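PDB 4BU0: S-M checkpoint control protein rad4 from Schizosaccharomyces pombe, which is essential for DNA replication and the S-M checkpoint, and uses its first two BRCT domains to bind phosphorylated Crb2. Local coordinates for residues T15-L19 against K20-E24; C164-W167 against L168-I172; Y79-V83 against Q84-L88; I112-P115 against E116-I120. One frame throughout, in Å; residues are numbered along the deposited sequence.

Contact 1: residues T15-L19 against K20-E24; sequences TSIDL and KQRTE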
loop_
_atom_site.group_PDB
_atom_site.type_symbol
_atom_site.label_atom_id
_atom_site.label_comp_id
_atom_site.label_asym_id
_atom_site.label_seq_id
_atom_site.Cartn_x
_atom_site.Cartn_y
_atom_site.Cartn_z
ATOM N N THR A 15 4.687 6.846 -7.384
ATOM C CA THR A 15 5.520 5.652 -7.271
ATOM C C THR A 15 4.727 4.488 -7.838
ATOM O O THR A 15 3.548 4.309 -7.492
ATOM C CB THR A 15 6.072 5.396 -5.861
ATOM O OG1 THR A 15 6.995 4.305 -5.941
ATOM C CG2 THR A 15 5.010 5.091 -4.805
ATOM N N SER A 16 5.367 3.701 -8.750
ATOM C CA SER A 16 4.735 2.545 -9.395
ATOM C C SER A 16 3.407 2.883 -10.062
ATOM O O SER A 16 2.405 2.161 -9.924
ATOM C CB SER A 16 4.551 1.399 -8.405
ATOM O OG SER A 16 5.794 0.754 -8.206
ATOM N N ILE A 17 3.397 3.984 -10.828
ATOM C CA ILE A 17 2.265 4.411 -11.622
ATOM C C ILE A 17 2.739 4.294 -13.068
ATOM O O ILE A 17 3.812 4.812 -13.378
ATOM C CB ILE A 17 1.759 5.835 -11.260
ATOM C CG1 ILE A 17 1.361 5.917 -9.747
ATOM C CG2 ILE A 17 0.583 6.233 -12.156
ATOM C CD1 ILE A 17 0.091 5.099 -9.350
ATOM N N ASP A 18 1.961 3.614 -13.917
ATOM C CA ASP A 18 2.297 3.419 -15.337
ATOM C C ASP A 18 2.401 4.772 -16.061
ATOM O O ASP A 18 1.741 5.739 -15.664
ATOM C CB ASP A 18 1.251 2.526 -16.009
ATOM C CG ASP A 18 1.206 1.079 -15.522
ATOM O OD1 ASP A 18 2.120 0.669 -14.763
ATOM O OD2 ASP A 18 0.266 0.352 -15.911
ATOM N N LEU A 19 3.225 4.852 -17.122
ATOM C CA LEU A 19 3.434 6.097 -17.868
ATOM C C LEU A 19 2.149 6.832 -18.279
ATOM O O LEU A 19 2.078 8.042 -18.076
ATOM C CB LEU A 19 4.288 5.831 -19.126
ATOM C CG LEU A 19 4.584 7.063 -20.017
ATOM C CD1 LEU A 19 5.400 8.140 -19.261
ATOM C CD2 LEU A 19 5.335 6.645 -21.275
ATOM N N LYS A 20 1.146 6.133 -18.846
ATOM C CA LYS A 20 -0.079 6.789 -19.302
ATOM C C LYS A 20 -0.767 7.511 -18.127
ATOM O O LYS A 20 -1.090 8.702 -18.222
ATOM C CB LYS A 20 -1.023 5.758 -19.950
ATOM C CG LYS A 20 -2.324 6.346 -20.471
ATOM C CD LYS A 20 -3.227 5.255 -21.055
ATOM C CE LYS A 20 -4.557 5.788 -21.540
ATOM N NZ LYS A 20 -4.429 6.540 -22.819
ATOM N N GLN A 21 -0.940 6.789 -17.019
ATOM C CA GLN A 21 -1.602 7.356 -15.843
ATOM C C GLN A 21 -0.730 8.439 -15.195
ATOM O O GLN A 21 -1.282 9.459 -14.762
ATOM C CB GLN A 21 -1.954 6.246 -14.842
ATOM C CG GLN A 21 -2.763 6.721 -13.642
ATOM C CD GLN A 21 -3.837 5.753 -13.208
ATOM O OE1 GLN A 21 -3.643 4.536 -13.181
ATOM N NE2 GLN A 21 -4.988 6.284 -12.815
ATOM N N ARG A 22 0.602 8.250 -15.144
ATOM C CA ARG A 22 1.511 9.249 -14.582
ATOM C C ARG A 22 1.444 10.560 -15.380
ATOM O O ARG A 22 1.509 11.656 -14.808
ATOM C CB ARG A 22 2.946 8.708 -14.593
ATOM C CG ARG A 22 3.697 8.804 -13.294
ATOM C CD ARG A 22 4.930 7.910 -13.315
ATOM N NE ARG A 22 5.837 8.221 -14.429
ATOM C CZ ARG A 22 6.279 7.344 -15.328
ATOM N NH1 ARG A 22 5.902 6.071 -15.271
ATOM N NH2 ARG A 22 7.105 7.731 -16.286
ATOM N N THR A 23 1.361 10.460 -16.728
ATOM C CA THR A 23 1.274 11.635 -17.583
ATOM C C THR A 23 -0.044 12.356 -17.324
ATOM O O THR A 23 -0.051 13.584 -17.215
ATOM C CB THR A 23 1.422 11.203 -19.050
ATOM O OG1 THR A 23 2.682 10.539 -19.186
ATOM C CG2 THR A 23 1.375 12.383 -20.008
ATOM N N GLU A 24 -1.155 11.606 -17.164
ATOM C CA GLU A 24 -2.462 12.209 -16.888
ATOM C C GLU A 24 -2.410 12.970 -15.550
ATOM O O GLU A 24 -2.844 14.124 -15.454
ATOM C CB GLU A 24 -3.540 11.108 -16.822
ATOM C CG GLU A 24 -4.896 11.628 -16.408
ATOM C CD GLU A 24 -5.958 10.586 -16.143
ATOM O OE1 GLU A 24 -5.617 9.384 -16.078
ATOM O OE2 GLU A 24 -7.126 10.982 -15.954
#

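Contact 2: residues C164-W167 against L168-I172; sequences CVEW and LWQSI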
loop_
_atom_site.group_PDB
_atom_site.type_symbol
_atom_site.label_atom_id
_atom_site.label_comp_id
_atom_site.label_asym_id
_atom_site.label_seq_id
_atom_site.Cartn_x
_atom_site.Cartn_y
_atom_site.Cartn_z
ATOM N N CYS A 164 5.038 -11.588 12.219
ATOM C CA CYS A 164 4.043 -11.789 13.265
ATOM C C CYS A 164 2.885 -10.800 13.043
ATOM O O CYS A 164 3.004 -9.849 12.245
ATOM C CB CYS A 164 4.630 -11.651 14.657
ATOM S SG CYS A 164 5.283 -10.019 14.985
ATOM N N VAL A 165 1.761 -11.044 13.725
ATOM C CA VAL A 165 0.563 -10.263 13.478
ATOM C C VAL A 165 0.750 -8.759 13.818
ATOM O O VAL A 165 0.014 -7.920 13.314
ATOM C CB VAL A 165 -0.674 -10.882 14.165
ATOM C CG1 VAL A 165 -0.583 -10.770 15.690
ATOM C CG2 VAL A 165 -1.975 -10.300 13.612
ATOM N N GLU A 166 1.736 -8.427 14.665
ATOM C CA GLU A 166 2.001 -7.032 15.001
ATOM C C GLU A 166 2.314 -6.212 13.748
ATOM O O GLU A 166 2.030 -5.021 13.705
ATOM C CB GLU A 166 3.163 -6.988 15.992
ATOM C CG GLU A 166 3.387 -5.634 16.659
ATOM C CD GLU A 166 2.272 -5.055 17.518
ATOM O OE1 GLU A 166 1.297 -5.768 17.847
ATOM O OE2 GLU A 166 2.339 -3.831 17.768
ATOM N N TRP A 167 2.819 -6.865 12.685
ATOM C CA TRP A 167 3.013 -6.155 11.418
ATOM C C TRP A 167 1.699 -5.561 10.924
ATOM O O TRP A 167 1.649 -4.429 10.444
ATOM C CB TRP A 167 3.573 -7.117 10.351
ATOM C CG TRP A 167 3.455 -6.556 8.958
ATOM C CD1 TRP A 167 4.290 -5.648 8.364
ATOM C CD2 TRP A 167 2.426 -6.845 7.997
ATOM N NE1 TRP A 167 3.817 -5.317 7.111
ATOM C CE2 TRP A 167 2.665 -6.032 6.866
ATOM C CE3 TRP A 167 1.316 -7.715 7.995
ATOM C CZ2 TRP A 167 1.820 -6.044 5.748
ATOM C CZ3 TRP A 167 0.484 -7.738 6.885
ATOM C CH2 TRP A 167 0.740 -6.910 5.778
ATOM N N LEU A 168 0.640 -6.379 10.994
ATOM C CA LEU A 168 -0.653 -5.928 10.539
ATOM C C LEU A 168 -1.198 -4.803 11.402
ATOM O O LEU A 168 -1.675 -3.795 10.866
ATOM C CB LEU A 168 -1.620 -7.132 10.552
ATOM C CG LEU A 168 -3.072 -6.813 10.135
ATOM C CD1 LEU A 168 -3.147 -6.339 8.683
ATOM C CD2 LEU A 168 -3.956 -8.061 10.310
ATOM N N TRP A 169 -1.117 -4.964 12.707
ATOM C CA TRP A 169 -1.665 -3.946 13.566
ATOM C C TRP A 169 -0.931 -2.629 13.436
ATOM O O TRP A 169 -1.551 -1.629 13.366
ATOM C CB TRP A 169 -1.727 -4.417 15.016
ATOM C CG TRP A 169 -2.410 -5.746 15.252
ATOM C CD1 TRP A 169 -1.987 -6.696 16.093
ATOM C CD2 TRP A 169 -3.620 -6.236 14.668
ATOM N NE1 TRP A 169 -2.833 -7.764 16.061
ATOM C CE2 TRP A 169 -3.836 -7.493 15.187
ATOM C CE3 TRP A 169 -4.525 -5.741 13.751
ATOM C CZ2 TRP A 169 -4.915 -8.254 14.814
ATOM C CZ3 TRP A 169 -5.581 -6.515 13.407
ATOM C CH2 TRP A 169 -5.743 -7.742 13.925
ATOM N N GLN A 170 0.391 -2.692 13.410
ATOM C CA GLN A 170 1.124 -1.431 13.291
ATOM C C GLN A 170 0.963 -0.804 11.898
ATOM O O GLN A 170 0.986 0.423 11.797
ATOM C CB GLN A 170 2.603 -1.622 13.647
ATOM C CG GLN A 170 2.758 -1.834 15.155
ATOM C CD GLN A 170 4.195 -1.634 15.619
ATOM O OE1 GLN A 170 4.983 -0.896 15.006
ATOM N NE2 GLN A 170 4.549 -2.310 16.712
ATOM N N SER A 171 0.841 -1.625 10.818
ATOM C CA SER A 171 0.649 -1.071 9.472
ATOM C C SER A 171 -0.690 -0.368 9.412
ATOM O O SER A 171 -0.776 0.751 8.899
ATOM C CB SER A 171 0.706 -2.183 8.419
ATOM O OG SER A 171 2.022 -2.704 8.297
ATOM N N ILE A 172 -1.727 -0.992 9.997
ATOM C CA ILE A 172 -3.058 -0.337 10.000
ATOM C C ILE A 172 -2.998 0.997 10.748
ATOM O O ILE A 172 -3.522 1.999 10.231
ATOM C CB ILE A 172 -4.125 -1.270 10.574
ATOM C CG1 ILE A 172 -4.451 -2.356 9.541
ATOM C CG2 ILE A 172 -5.428 -0.479 10.986
ATOM C CD1 ILE A 172 -5.262 -3.524 10.129
#

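Contact 3: residues Y79-V83 against Q84-L88; sequences YESWV and QGEDL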
loop_
_atom_site.group_PDB
_atom_site.type_symbol
_atom_site.label_atom_id
_atom_site.label_comp_id
_atom_site.label_asym_id
_atom_site.label_seq_id
_atom_site.Cartn_x
_atom_site.Cartn_y
_atom_site.Cartn_z
ATOM N N TYR A 79 -9.739 16.779 -10.429
ATOM C CA TYR A 79 -9.710 17.570 -11.662
ATOM C C TYR A 79 -11.083 17.588 -12.323
ATOM O O TYR A 79 -11.544 18.653 -12.744
ATOM C CB TYR A 79 -8.700 16.948 -12.626
ATOM C CG TYR A 79 -8.559 17.738 -13.901
ATOM C CD1 TYR A 79 -7.704 18.829 -13.973
ATOM C CD2 TYR A 79 -9.255 17.373 -15.049
ATOM C CE1 TYR A 79 -7.540 19.540 -15.151
ATOM C CE2 TYR A 79 -9.086 18.070 -16.243
ATOM C CZ TYR A 79 -8.249 19.168 -16.280
ATOM O OH TYR A 79 -8.071 19.857 -17.460
ATOM N N GLU A 80 -11.755 16.414 -12.383
ATOM C CA GLU A 80 -13.071 16.374 -13.008
ATOM C C GLU A 80 -14.070 17.296 -12.320
ATOM O O GLU A 80 -14.813 18.022 -12.991
ATOM C CB GLU A 80 -13.586 14.940 -13.003
ATOM C CG GLU A 80 -14.761 14.760 -13.944
ATOM C CD GLU A 80 -14.419 15.046 -15.396
ATOM O OE1 GLU A 80 -13.278 14.754 -15.832
ATOM O OE2 GLU A 80 -15.285 15.630 -16.080
ATOM N N SER A 81 -14.074 17.325 -10.979
ATOM C CA SER A 81 -15.000 18.194 -10.260
ATOM C C SER A 81 -14.684 19.653 -10.529
ATOM O O SER A 81 -15.588 20.457 -10.803
ATOM C CB SER A 81 -14.950 17.920 -8.759
ATOM O OG SER A 81 -15.622 16.717 -8.432
ATOM N N TRP A 82 -13.403 20.002 -10.503
ATOM C CA TRP A 82 -12.961 21.363 -10.710
ATOM C C TRP A 82 -13.270 21.888 -12.124
ATOM O O TRP A 82 -13.785 23.000 -12.258
ATOM C CB TRP A 82 -11.458 21.389 -10.449
ATOM C CG TRP A 82 -10.844 22.735 -10.642
ATOM C CD1 TRP A 82 -11.092 23.863 -9.909
ATOM C CD2 TRP A 82 -9.813 23.072 -11.569
ATOM N NE1 TRP A 82 -10.271 24.885 -10.328
ATOM C CE2 TRP A 82 -9.471 24.426 -11.340
ATOM C CE3 TRP A 82 -9.116 22.350 -12.555
ATOM C CZ2 TRP A 82 -8.450 25.066 -12.050
ATOM C CZ3 TRP A 82 -8.103 22.988 -13.254
ATOM C CH2 TRP A 82 -7.811 24.343 -13.031
ATOM N N VAL A 83 -12.977 21.082 -13.155
ATOM C CA VAL A 83 -13.193 21.584 -14.533
ATOM C C VAL A 83 -14.672 21.681 -14.891
ATOM O O VAL A 83 -15.019 22.401 -15.845
ATOM C CB VAL A 83 -12.439 20.791 -15.603
ATOM C CG1 VAL A 83 -10.937 20.957 -15.437
ATOM C CG2 VAL A 83 -12.878 19.312 -15.702
ATOM N N GLN A 84 -15.523 20.976 -14.150
ATOM C CA GLN A 84 -16.985 21.039 -14.335
ATOM C C GLN A 84 -17.631 22.167 -13.515
ATOM O O GLN A 84 -18.865 22.315 -13.555
ATOM C CB GLN A 84 -17.656 19.708 -13.996
ATOM C CG GLN A 84 -17.248 18.615 -14.947
ATOM C CD GLN A 84 -18.130 17.406 -14.822
ATOM O OE1 GLN A 84 -19.319 17.502 -14.479
ATOM N NE2 GLN A 84 -17.606 16.273 -15.237
ATOM N N GLY A 85 -16.813 22.966 -12.818
ATOM C CA GLY A 85 -17.278 24.111 -12.053
ATOM C C GLY A 85 -17.929 23.760 -10.738
ATOM O O GLY A 85 -18.636 24.596 -10.168
ATOM N N GLU A 86 -17.669 22.545 -10.211
ATOM C CA GLU A 86 -18.303 22.133 -8.962
ATOM C C GLU A 86 -17.582 22.731 -7.786
ATOM O O GLU A 86 -16.366 22.921 -7.830
ATOM C CB GLU A 86 -18.330 20.618 -8.831
ATOM C CG GLU A 86 -19.024 19.925 -9.994
ATOM C CD GLU A 86 -19.096 18.412 -9.940
ATOM O OE1 GLU A 86 -18.298 17.787 -9.203
ATOM O OE2 GLU A 86 -19.950 17.847 -10.660
ATOM N N ASP A 87 -18.337 23.043 -6.734
ATOM C CA ASP A 87 -17.760 23.581 -5.519
ATOM C C ASP A 87 -16.851 22.531 -4.889
ATOM O O ASP A 87 -17.184 21.345 -4.864
ATOM C CB ASP A 87 -18.878 23.950 -4.525
ATOM C CG ASP A 87 -19.732 25.164 -4.848
ATOM O OD1 ASP A 87 -19.302 25.997 -5.683
ATOM O OD2 ASP A 87 -20.782 25.340 -4.185
ATOM N N LEU A 88 -15.683 22.967 -4.445
ATOM C CA LEU A 88 -14.725 22.122 -3.758
ATOM C C LEU A 88 -14.664 22.592 -2.342
ATOM O O LEU A 88 -15.074 23.716 -2.066
ATOM C CB LEU A 88 -13.329 22.268 -4.391
ATOM C CG LEU A 88 -13.211 22.013 -5.913
ATOM C CD1 LEU A 88 -11.816 22.397 -6.411
ATOM C CD2 LEU A 88 -13.529 20.581 -6.256
#

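Contact 4: residues I112-P115 against E116-I120; sequences IGQP and ERSRI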
loop_
_atom_site.group_PDB
_atom_site.type_symbol
_atom_site.label_atom_id
_atom_site.label_comp_id
_atom_site.label_asym_id
_atom_site.label_seq_id
_atom_site.Cartn_x
_atom_site.Cartn_y
_atom_site.Cartn_z
ATOM N N ILE A 112 -2.547 -19.980 13.478
ATOM C CA ILE A 112 -3.283 -19.014 14.288
ATOM C C ILE A 112 -4.641 -19.635 14.558
ATOM O O ILE A 112 -5.304 -20.102 13.631
ATOM C CB ILE A 112 -3.397 -17.613 13.610
ATOM C CG1 ILE A 112 -2.003 -17.023 13.329
ATOM C CG2 ILE A 112 -4.251 -16.645 14.466
ATOM C CD1 ILE A 112 -2.026 -15.879 12.302
ATOM N N GLY A 113 -5.037 -19.623 15.825
ATOM C CA GLY A 113 -6.321 -20.168 16.228
ATOM C C GLY A 113 -7.470 -19.199 16.088
ATOM O O GLY A 113 -7.279 -18.014 15.816
ATOM N N GLN A 114 -8.678 -19.705 16.326
ATOM C CA GLN A 114 -9.899 -18.923 16.296
ATOM C C GLN A 114 -10.204 -18.378 17.681
ATOM O O GLN A 114 -9.818 -19.020 18.663
ATOM C CB GLN A 114 -11.083 -19.772 15.804
ATOM C CG GLN A 114 -10.956 -20.181 14.333
ATOM C CD GLN A 114 -11.101 -19.051 13.343
ATOM O OE1 GLN A 114 -11.047 -17.858 13.672
ATOM N NE2 GLN A 114 -11.211 -19.414 12.077
ATOM N N PRO A 115 -10.874 -17.210 17.779
ATOM C CA PRO A 115 -11.419 -16.387 16.688
ATOM C C PRO A 115 -10.409 -15.394 16.056
ATOM O O PRO A 115 -10.799 -14.693 15.131
ATOM C CB PRO A 115 -12.562 -15.636 17.382
ATOM C CG PRO A 115 -12.057 -15.433 18.781
ATOM C CD PRO A 115 -11.238 -16.653 19.103
ATOM N N GLU A 116 -9.196 -15.433 16.535
ATOM C CA GLU A 116 -8.155 -14.407 16.035
ATOM C C GLU A 116 -7.712 -14.551 14.457
ATOM O O GLU A 116 -7.875 -13.643 13.774
ATOM C CB GLU A 116 -6.837 -14.508 16.809
ATOM C CG GLU A 116 -6.935 -14.093 18.275
ATOM C CD GLU A 116 -7.601 -15.044 19.263
ATOM O OE1 GLU A 116 -7.788 -16.241 18.940
ATOM O OE2 GLU A 116 -7.934 -14.576 20.377
ATOM N N ARG A 117 -7.832 -15.825 14.049
ATOM C CA ARG A 117 -7.588 -16.104 12.648
ATOM C C ARG A 117 -8.600 -15.417 11.727
ATOM O O ARG A 117 -8.214 -14.747 10.771
ATOM C CB ARG A 117 -7.617 -17.620 12.434
ATOM C CG ARG A 117 -7.188 -18.008 11.059
ATOM C CD ARG A 117 -7.242 -19.508 10.914
ATOM N NE ARG A 117 -6.635 -19.838 9.639
ATOM C CZ ARG A 117 -5.526 -20.549 9.479
ATOM N NH1 ARG A 117 -4.918 -21.093 10.528
ATOM N NH2 ARG A 117 -5.021 -20.726 8.274
ATOM N N SER A 118 -9.913 -15.570 12.006
ATOM C CA SER A 118 -10.910 -14.952 11.144
ATOM C C SER A 118 -10.987 -13.429 11.339
ATOM O O SER A 118 -11.368 -12.719 10.395
ATOM C CB SER A 118 -12.271 -15.584 11.361
ATOM O OG SER A 118 -12.307 -16.915 10.871
ATOM N N ARG A 119 -10.621 -12.923 12.540
ATOM C CA ARG A 119 -10.576 -11.483 12.790
ATOM C C ARG A 119 -9.467 -10.867 11.902
ATOM O O ARG A 119 -9.671 -9.817 11.284
ATOM C CB ARG A 119 -10.323 -11.225 14.282
ATOM C CG ARG A 119 -10.184 -9.761 14.677
ATOM C CD ARG A 119 -10.156 -9.626 16.190
ATOM N NE ARG A 119 -9.322 -8.506 16.627
ATOM C CZ ARG A 119 -9.774 -7.275 16.848
ATOM N NH1 ARG A 119 -11.056 -6.989 16.664
ATOM N NH2 ARG A 119 -8.942 -6.317 17.236
ATOM N N ILE A 120 -8.306 -11.552 11.811
ATOM C CA ILE A 120 -7.205 -11.069 10.953
ATOM C C ILE A 120 -7.697 -10.989 9.501
ATOM O O ILE A 120 -7.493 -9.985 8.804
ATOM C CB ILE A 120 -5.963 -11.981 11.099
ATOM C CG1 ILE A 120 -5.338 -11.775 12.506
ATOM C CG2 ILE A 120 -4.915 -11.667 10.007
ATOM C CD1 ILE A 120 -4.352 -12.911 12.907
#

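Contact 1: residues T15-L19 against K20-E24
The phosphopeptide-binding loop of the first BRCT domain is tied to the start of helix 19-31 in part by the side chain of R22, which reaches back to I17. R22 NH1 gives a nearly straight bond (166°) to I17 O at 3.1 Å; NH1 approaches in the carbonyl plane of I17, and the oxygen lies in the guanidinium plane. A bend at chi3 (57°) folds the arginine back over the loop, setting one face of the guanidinium over L19 CA, with L19 CD1 3.5 Å from R22 NH2. One turn on, L19 O takes two donors from opposite faces of its plane: T23 N at 2.9 Å and T23 OG1 at 2.8 Å. R22 N meets D18 O at 2.8 Å, whereas the side chain of D18, at the N-cap position, makes no capping bond. I17 CG2 rests on Q21 CG at 3.7 Å, next to I48 and S72. An alanine in place of R22 would leave I17 O without its guanidinium donor and is likely to let the loop shift. Just before it, T15 OG1 and S16 N bind the modified side chain of the Crb2 peptide, which makes R22 a probable second-shell support for that anion site.

Contact 2: residues C164-W167 against L168-I172
V165 presses a methyl against the indole of W169 one turn later: its CG2 stands 3.3 Å above the ring plane, offset toward the rim, and comes 3.6 Å from W169 NE1. The first torsion (chi1 69°) sets CG1 between the backbone N and the carbonyl carbon, which leaves CG2 over the ring face while CG1 touches near NE1 at the rim. The same indole has E166 OE1 in plane at its edge, 3.8 Å from W169 CD1, so valine methyls and one carboxylate oxygen border it from two directions. The second branch of that carboxylate grips Q170: NE2 donates to E166 OE2 at 2.9 Å, nearly straight at 167°, on the anti lone pair and in the plane of the amide, although the two flat groups stand 81° apart. An alanine here instead of E166 would probably leave the Q170 amide free to turn and the W169 edge without this carboxylate. E166 to I172 lie on helix 166-174, the last helix of the second BRCT domain, and W167 and S171 have the spacing of the Trp-x-x-x-Cys/Ser signature of the family. S171 OG is the bump over one face of the W167 indole, 3.4 Å above its plane. The hydroxyl donates to W167 O at 2.8 Å, while S171 N reaches the same oxygen at 2.9 Å from the opposite face of the carbonyl plane. The polar edge of the indole is spoken for by L178: W167 NE1 bonds to L178 O, and S171 OG meets L178 N.

Contact 3: residues Y79-V83 against Q84-L88
L88 folds back onto the end of helix 74-83 and divides its two methyls between neighbouring side chains: CD1 lies 3.9 Å from W82 CD1, and CD2 sits 3.9 Å from S81 CB. This is the compact side of the turn, where W82 also packs on K5, P6 and L32 and L88 itself touches P6. The outer side is looser and faces solvent. There E80 and Q84 are both exposed, and their side chains meet through one hydrogen bond, Q84 NE2 donating to E80 OE2 at 2.6 Å (158°). The amide approaches the anti lone pair of the carboxylate oxygen, and the two planes are 77° apart. E80 arrives there because its chain, with CG opposite the backbone N (chi1 -165°), bends at chi2 and turns the carboxylate along the helix toward the glutamine, whose own chain runs out extended. Between the two sides, the backbone closes the helix. E86 N bonds to S81 O at 3.0 Å, and G85 N reaches W82 O at 3.1 Å from well above the carbonyl plane. G85 takes the positive phi that turns the chain. These two backward bonds around a glycine make a Schellman motif, which here ends the last helix of the first BRCT domain.

Contact 4: residues I112-P115 against E116-I120
R117 stretches back from the first turn of helix 116-126 to I112, in the loop that follows strand 106-110 of the second BRCT domain and forms part of its phosphopeptide site. The arginine is extended from CG to NE, and CG lies opposite the backbone N (chi1 -172°), which carries the guanidinium alongside the loop. R117 NH1 donates to I112 O at 3.3 Å, on a lone pair in the carbonyl plane; the oxygen is tilted 17° from the guanidinium plane. R117 NH2 then holds the modified side chain of the bound peptide, so the I112 carbonyl probably helps to orient the guanidinium. Q114 has the contrary shape: bent at chi2 (-69°), it curls its amide back over the helix start, where OE1 accepts S118 N at 3.0 Å. Its main-chain groups meanwhile pair with the peptide. The peptide bond before P115 is cis, and E116, bent at chi2 in the conformer described, lies beside the proline ring, its OE1 bonded to a polar side chain of the peptide. Main-chain bonds complete the turn, R117 N to G113 O at 2.9 Å and R119 N to P115 O at 3.1 Å. On the inner side both isoleucines rest on I143, and their ends meet tip to tip, I112 CD1 lying 3.8 Å from I120 CD1.

Along the chain the order is contact 1, contact 3, contact 4, contact 2, the first pair in BRCT 1 and the second in BRCT 2. Contacts 1 and 4 are counterparts: each joins the loop after the first strand of a four-stranded parallel sheet to the following helix, and each loop binds phosphopeptide. Their centres lie about 38 Å apart, which fits one Rad4 molecule holding both phosphorylation sites of a Crb2 dimer. Contact 3 closes the C-terminal end of the last helix of BRCT 1, and contact 2 lies at the start of the last helix of BRCT 2. Contacts 2 and 4 touch where V165 and L168 pack on I120, whereas contacts 1 and 3 stay about 7 Å apart at their nearest atoms.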